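PDB 4EIV: deoxyribose-phosphate aldolase from Toxoplasma gondii, which belongs to the class I aldolases of the DeoC family, single-domain enzymes built on a closed eight-stranded parallel beta/alpha barrel. Local coordinates for residues A[44-56]-A[70-84]. Residues are numbered along the deposited sequence; the frame is centred on the assembly and turned at random.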
loop_
_atom_site.group_PDB
_atom_site.type_symbol
_atom_site.label_atom_id
_atom_site.label_comp_id
_atom_site.label_asym_id
_atom_site.label_seq_id
_atom_site.Cartn_x
_atom_site.Cartn_y
_atom_site.Cartn_z
ATOM N N VAL A 44 -15.131 26.290 0.100
ATOM C CA VAL A 44 -15.320 24.847 0.178
ATOM C C VAL A 44 -15.284 24.233 -1.227
ATOM O O VAL A 44 -14.632 23.213 -1.444
ATOM C CB VAL A 44 -16.607 24.476 0.960
ATOM C CG1 VAL A 44 -16.922 22.987 0.851
ATOM C CG2 VAL A 44 -16.466 24.893 2.420
ATOM N N ALA A 45 -15.939 24.879 -2.188
ATOM C CA ALA A 45 -15.924 24.390 -3.558
ATOM C C ALA A 45 -14.493 24.327 -4.094
ATOM O O ALA A 45 -14.118 23.359 -4.747
ATOM C CB ALA A 45 -16.788 25.280 -4.461
ATOM N N ALA A 46 -13.695 25.360 -3.821
ATOM C CA ALA A 46 -12.321 25.416 -4.342
ATOM C C ALA A 46 -11.474 24.254 -3.819
ATOM O O ALA A 46 -10.745 23.602 -4.560
ATOM C CB ALA A 46 -11.667 26.758 -4.000
ATOM N N VAL A 47 -11.602 23.982 -2.533
ATOM C CA VAL A 47 -10.865 22.890 -1.914
ATOM C C VAL A 47 -11.328 21.550 -2.483
ATOM O O VAL A 47 -10.510 20.690 -2.826
ATOM C CB VAL A 47 -11.055 22.927 -0.384
ATOM C CG1 VAL A 47 -10.580 21.651 0.248
ATOM C CG2 VAL A 47 -10.346 24.146 0.198
ATOM N N CYS A 48 -12.642 21.373 -2.580
ATOM C CA CYS A 48 -13.217 20.128 -3.082
ATOM C C CYS A 48 -12.822 19.791 -4.509
ATOM O O CYS A 48 -12.627 18.626 -4.835
ATOM C CB CYS A 48 -14.744 20.137 -2.972
ATOM S SG CYS A 48 -15.331 19.943 -1.287
ATOM N N LYS A 49 -12.705 20.809 -5.353
ATOM C CA LYS A 49 -12.328 20.592 -6.743
ATOM C C LYS A 49 -10.928 20.007 -6.870
ATOM O O LYS A 49 -10.712 19.088 -7.663
ATOM C CB LYS A 49 -12.476 21.890 -7.526
ATOM C CG LYS A 49 -13.937 22.225 -7.778
ATOM C CD LYS A 49 -14.147 23.633 -8.290
ATOM C CE LYS A 49 -15.630 23.965 -8.373
ATOM N NZ LYS A 49 -15.882 25.387 -8.744
ATOM N N ILE A 50 -9.983 20.518 -6.081
ATOM C CA ILE A 50 -8.604 19.993 -6.102
ATOM C C ILE A 50 -8.562 18.614 -5.402
ATOM O O ILE A 50 -7.876 17.707 -5.852
ATOM C CB ILE A 50 -7.581 20.970 -5.503
ATOM C CG1 ILE A 50 -7.634 22.307 -6.251
ATOM C CG2 ILE A 50 -6.175 20.354 -5.521
ATOM C CD1 ILE A 50 -7.395 22.215 -7.746
ATOM N N ALA A 51 -9.338 18.449 -4.334
ATOM C CA ALA A 51 -9.438 17.156 -3.653
ATOM C C ALA A 51 -9.943 16.042 -4.580
ATOM O O ALA A 51 -9.392 14.943 -4.606
ATOM C CB ALA A 51 -10.381 17.270 -2.431
ATOM N N ALA A 52 -10.955 16.363 -5.385
ATOM C CA ALA A 52 -11.629 15.379 -6.217
ATOM C C ALA A 52 -11.039 15.149 -7.601
ATOM O O ALA A 52 -11.474 14.229 -8.279
ATOM C CB ALA A 52 -13.120 15.737 -6.342
ATOM N N LYS A 53 -10.072 15.964 -8.017
ATOM C CA LYS A 53 -9.429 15.805 -9.324
ATOM C C LYS A 53 -8.737 14.444 -9.377
ATOM O O LYS A 53 -8.120 14.022 -8.405
ATOM C CB LYS A 53 -8.404 16.919 -9.546
ATOM C CG LYS A 53 -7.772 16.935 -10.943
ATOM C CD LYS A 53 -6.865 18.161 -11.105
ATOM C CE LYS A 53 -6.371 18.366 -12.538
ATOM N NZ LYS A 53 -5.560 17.248 -13.058
ATOM N N ASP A 54 -8.793 13.790 -10.527
ATOM C CA ASP A 54 -8.233 12.453 -10.667
ATOM C C ASP A 54 -6.692 12.504 -10.565
ATOM O O ASP A 54 -6.057 13.314 -11.232
ATOM C CB ASP A 54 -8.706 11.894 -12.018
ATOM C CG ASP A 54 -8.470 10.400 -12.180
ATOM O OD1 ASP A 54 -7.573 9.839 -11.546
ATOM O OD2 ASP A 54 -9.176 9.787 -13.018
ATOM N N PRO A 55 -6.075 11.683 -9.693
ATOM C CA PRO A 55 -6.645 10.727 -8.746
ATOM C C PRO A 55 -7.124 11.424 -7.472
ATOM O O PRO A 55 -6.387 12.186 -6.846
ATOM C CB PRO A 55 -5.468 9.801 -8.447
ATOM C CG PRO A 55 -4.287 10.659 -8.590
ATOM C CD PRO A 55 -4.603 11.567 -9.742
ATOM N N ALA A 56 -8.357 11.138 -7.097
ATOM C CA ALA A 56 -8.953 11.775 -5.936
ATOM C C ALA A 56 -8.280 11.366 -4.642
ATOM O O ALA A 56 -7.819 10.227 -4.484
ATOM C CB ALA A 56 -10.425 11.428 -5.849
ATOM N N ILE A 70 -21.946 20.242 -0.163
ATOM C CA ILE A 70 -21.103 19.377 -0.982
ATOM C C ILE A 70 -21.894 18.241 -1.658
ATOM O O ILE A 70 -21.766 18.008 -2.874
ATOM C CB ILE A 70 -19.962 18.760 -0.141
ATOM C CG1 ILE A 70 -18.995 19.852 0.316
ATOM C CG2 ILE A 70 -19.238 17.687 -0.977
ATOM C CD1 ILE A 70 -18.024 19.389 1.410
ATOM N N ARG A 71 -22.730 17.563 -0.870
ATOM C CA ARG A 71 -23.457 16.381 -1.318
ATOM C C ARG A 71 -24.681 16.590 -2.207
ATOM O O ARG A 71 -25.039 15.699 -2.987
ATOM C CB ARG A 71 -23.839 15.517 -0.116
ATOM C CG ARG A 71 -22.657 14.740 0.444
ATOM C CD ARG A 71 -22.315 13.599 -0.510
ATOM N NE ARG A 71 -21.185 12.777 -0.096
ATOM C CZ ARG A 71 -19.969 12.757 -0.658
ATOM N NH1 ARG A 71 -19.646 13.516 -1.707
ATOM N NH2 ARG A 71 -19.062 11.930 -0.166
ATOM N N GLN A 72 -25.387 17.702 -2.042
ATOM C CA GLN A 72 -26.602 17.949 -2.829
ATOM C C GLN A 72 -26.491 19.027 -3.883
ATOM O O GLN A 72 -27.203 18.980 -4.885
ATOM C CB GLN A 72 -27.764 18.352 -1.926
ATOM C CG GLN A 72 -28.548 17.218 -1.323
ATOM C CD GLN A 72 -29.904 17.695 -0.843
ATOM O OE1 GLN A 72 -30.073 18.866 -0.480
ATOM N NE2 GLN A 72 -30.883 16.796 -0.838
ATOM N N GLU A 73 -25.635 20.029 -3.628
ATOM C CA GLU A 73 -25.500 21.217 -4.498
ATOM C C GLU A 73 -24.216 21.314 -5.326
ATOM O O GLU A 73 -24.291 21.377 -6.550
ATOM C CB GLU A 73 -25.665 22.503 -3.675
ATOM C CG GLU A 73 -25.632 23.775 -4.527
ATOM C CD GLU A 73 -25.950 25.040 -3.745
ATOM O OE1 GLU A 73 -26.494 24.943 -2.623
ATOM O OE2 GLU A 73 -25.665 26.140 -4.265
ATOM N N LEU A 74 -23.046 21.337 -4.682
ATOM C CA LEU A 74 -21.767 21.401 -5.408
ATOM C C LEU A 74 -21.642 20.348 -6.508
ATOM O O LEU A 74 -21.112 20.630 -7.588
ATOM C CB LEU A 74 -20.608 21.242 -4.426
ATOM C CG LEU A 74 -19.192 21.339 -5.007
ATOM C CD1 LEU A 74 -18.965 22.635 -5.767
ATOM C CD2 LEU A 74 -18.176 21.186 -3.870
ATOM N N VAL A 75 -22.162 19.155 -6.230
ATOM C CA VAL A 75 -22.117 18.025 -7.159
ATOM C C VAL A 75 -22.791 18.338 -8.519
ATOM O O VAL A 75 -22.444 17.737 -9.543
ATOM C CB VAL A 75 -22.706 16.745 -6.483
ATOM C CG1 VAL A 75 -24.202 16.896 -6.267
ATOM C CG2 VAL A 75 -22.393 15.488 -7.296
ATOM N N LYS A 76 -23.714 19.305 -8.533
ATOM C CA LYS A 76 -24.371 19.735 -9.780
ATOM C C LYS A 76 -23.402 20.427 -10.746
ATOM O O LYS A 76 -23.593 20.354 -11.957
ATOM C CB LYS A 76 -25.549 20.679 -9.497
ATOM C CG LYS A 76 -26.674 20.076 -8.678
ATOM C CD LYS A 76 -27.713 21.146 -8.359
ATOM C CE LYS A 76 -28.833 20.627 -7.476
ATOM N NZ LYS A 76 -29.787 21.714 -7.104
ATOM N N SER A 77 -22.393 21.130 -10.232
ATOM C CA SER A 77 -21.393 21.782 -11.090
ATOM C C SER A 77 -20.068 21.004 -11.123
ATOM O O SER A 77 -19.351 21.031 -12.123
ATOM C CB SER A 77 -21.151 23.220 -10.628
ATOM O OG SER A 77 -20.703 23.268 -9.287
ATOM N N ALA A 78 -19.764 20.291 -10.043
ATOM C CA ALA A 78 -18.524 19.526 -9.906
ATOM C C ALA A 78 -18.866 18.077 -9.551
ATOM O O ALA A 78 -18.686 17.657 -8.407
ATOM C CB ALA A 78 -17.658 20.148 -8.823
ATOM N N PRO A 79 -19.349 17.295 -10.539
ATOM C CA PRO A 79 -19.777 15.907 -10.273
ATOM C C PRO A 79 -18.712 14.993 -9.649
ATOM O O PRO A 79 -19.053 14.010 -8.978
ATOM C CB PRO A 79 -20.203 15.393 -11.659
ATOM C CG PRO A 79 -19.593 16.305 -12.616
ATOM C CD PRO A 79 -19.465 17.633 -11.969
ATOM N N GLU A 80 -17.444 15.323 -9.868
ATOM C CA GLU A 80 -16.340 14.547 -9.329
ATOM C C GLU A 80 -16.326 14.523 -7.808
ATOM O O GLU A 80 -15.736 13.618 -7.210
ATOM C CB GLU A 80 -14.981 15.063 -9.841
ATOM C CG GLU A 80 -14.547 16.466 -9.390
ATOM C CD GLU A 80 -15.108 17.618 -10.226
ATOM O OE1 GLU A 80 -16.058 17.411 -11.031
ATOM O OE2 GLU A 80 -14.582 18.751 -10.059
ATOM N N VAL A 81 -16.971 15.506 -7.172
ATOM C CA VAL A 81 -16.971 15.562 -5.709
ATOM C C VAL A 81 -17.707 14.378 -5.060
ATOM O O VAL A 81 -17.490 14.078 -3.885
ATOM C CB VAL A 81 -17.454 16.917 -5.133
ATOM C CG1 VAL A 81 -16.613 18.067 -5.699
ATOM C CG2 VAL A 81 -18.944 17.141 -5.329
ATOM N N ALA A 82 -18.554 13.695 -5.825
ATOM C CA ALA A 82 -19.228 12.494 -5.329
ATOM C C ALA A 82 -18.194 11.413 -4.980
ATOM O O ALA A 82 -18.452 10.539 -4.155
ATOM C CB ALA A 82 -20.205 11.967 -6.373
ATOM N N GLY A 83 -17.017 11.510 -5.595
ATOM C CA GLY A 83 -15.940 10.532 -5.429
ATOM C C GLY A 83 -14.954 10.732 -4.298
ATOM O O GLY A 83 -13.953 10.018 -4.229
ATOM N N ILE A 84 -15.181 11.734 -3.458
ATOM C CA ILE A 84 -14.389 11.898 -2.236
ATOM C C ILE A 84 -15.356 11.771 -1.071
ATOM O O ILE A 84 -16.556 12.000 -1.222
ATOM C CB ILE A 84 -13.631 13.238 -2.144
ATOM C CG1 ILE A 84 -14.584 14.445 -2.154
ATOM C CG2 ILE A 84 -12.588 13.330 -3.257
ATOM C CD1 ILE A 84 -13.882 15.794 -1.909
HETATM O O HOH W 1 -11.867 18.549 -10.051
HETATM O O HOH W 2 -18.593 24.914 -8.731
HETATM O O HOH W 3 -13.530 12.171 -8.025
#
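Water 1 links Glu80 to the last turn of helix 41-52. It donates to Glu80 OE2 at 2.7 Å and to Lys49 O. Water 3 makes a second bridge, from Ala52 O to Glu80 O. Water 2 accepts from Lys49 NZ and is hydrogen-bonded to Ser77 OG. No direct hydrogen bond joins 44-56 to 70-84, so the polar link runs through these waters. Glu80 CG lies between its backbone N and carbonyl carbon (chi1 66°), and the chain bends at chi2 (-84°). This lays CG against Ala52 CB at 3.4 Å and lets the carboxylate turn back to water 1.

The rest is apolar packing. Leu74 sets its two methyls on one face of the helix, CD1 against Ala45 CB at 3.7 Å and CD2 against Cys48 CB. Cys48 SG lies 3.9 Å from Ile70 CD1, while its CB also touches Val81 CG1. Val44 crosses Ile70 at about a right angle. Ile84 spreads its branches, CD1 to Ala51 CB (3.8 Å) and CG2 to Ala52 CA (3.7 Å).

Arg71 ties the 3-10 segment 79-83 and Ile84 to its own helix: NH1 donates to Val81 O, and NH2 to Ile84 O at 2.7 Å, nearly straight and in the carbonyl plane. Val60 of strand 59-62 touches Cys48, Ile70 and Ile84. Two successive outer helices thus pack over the strand between them, as in the beta/alpha units of a TIM barrel.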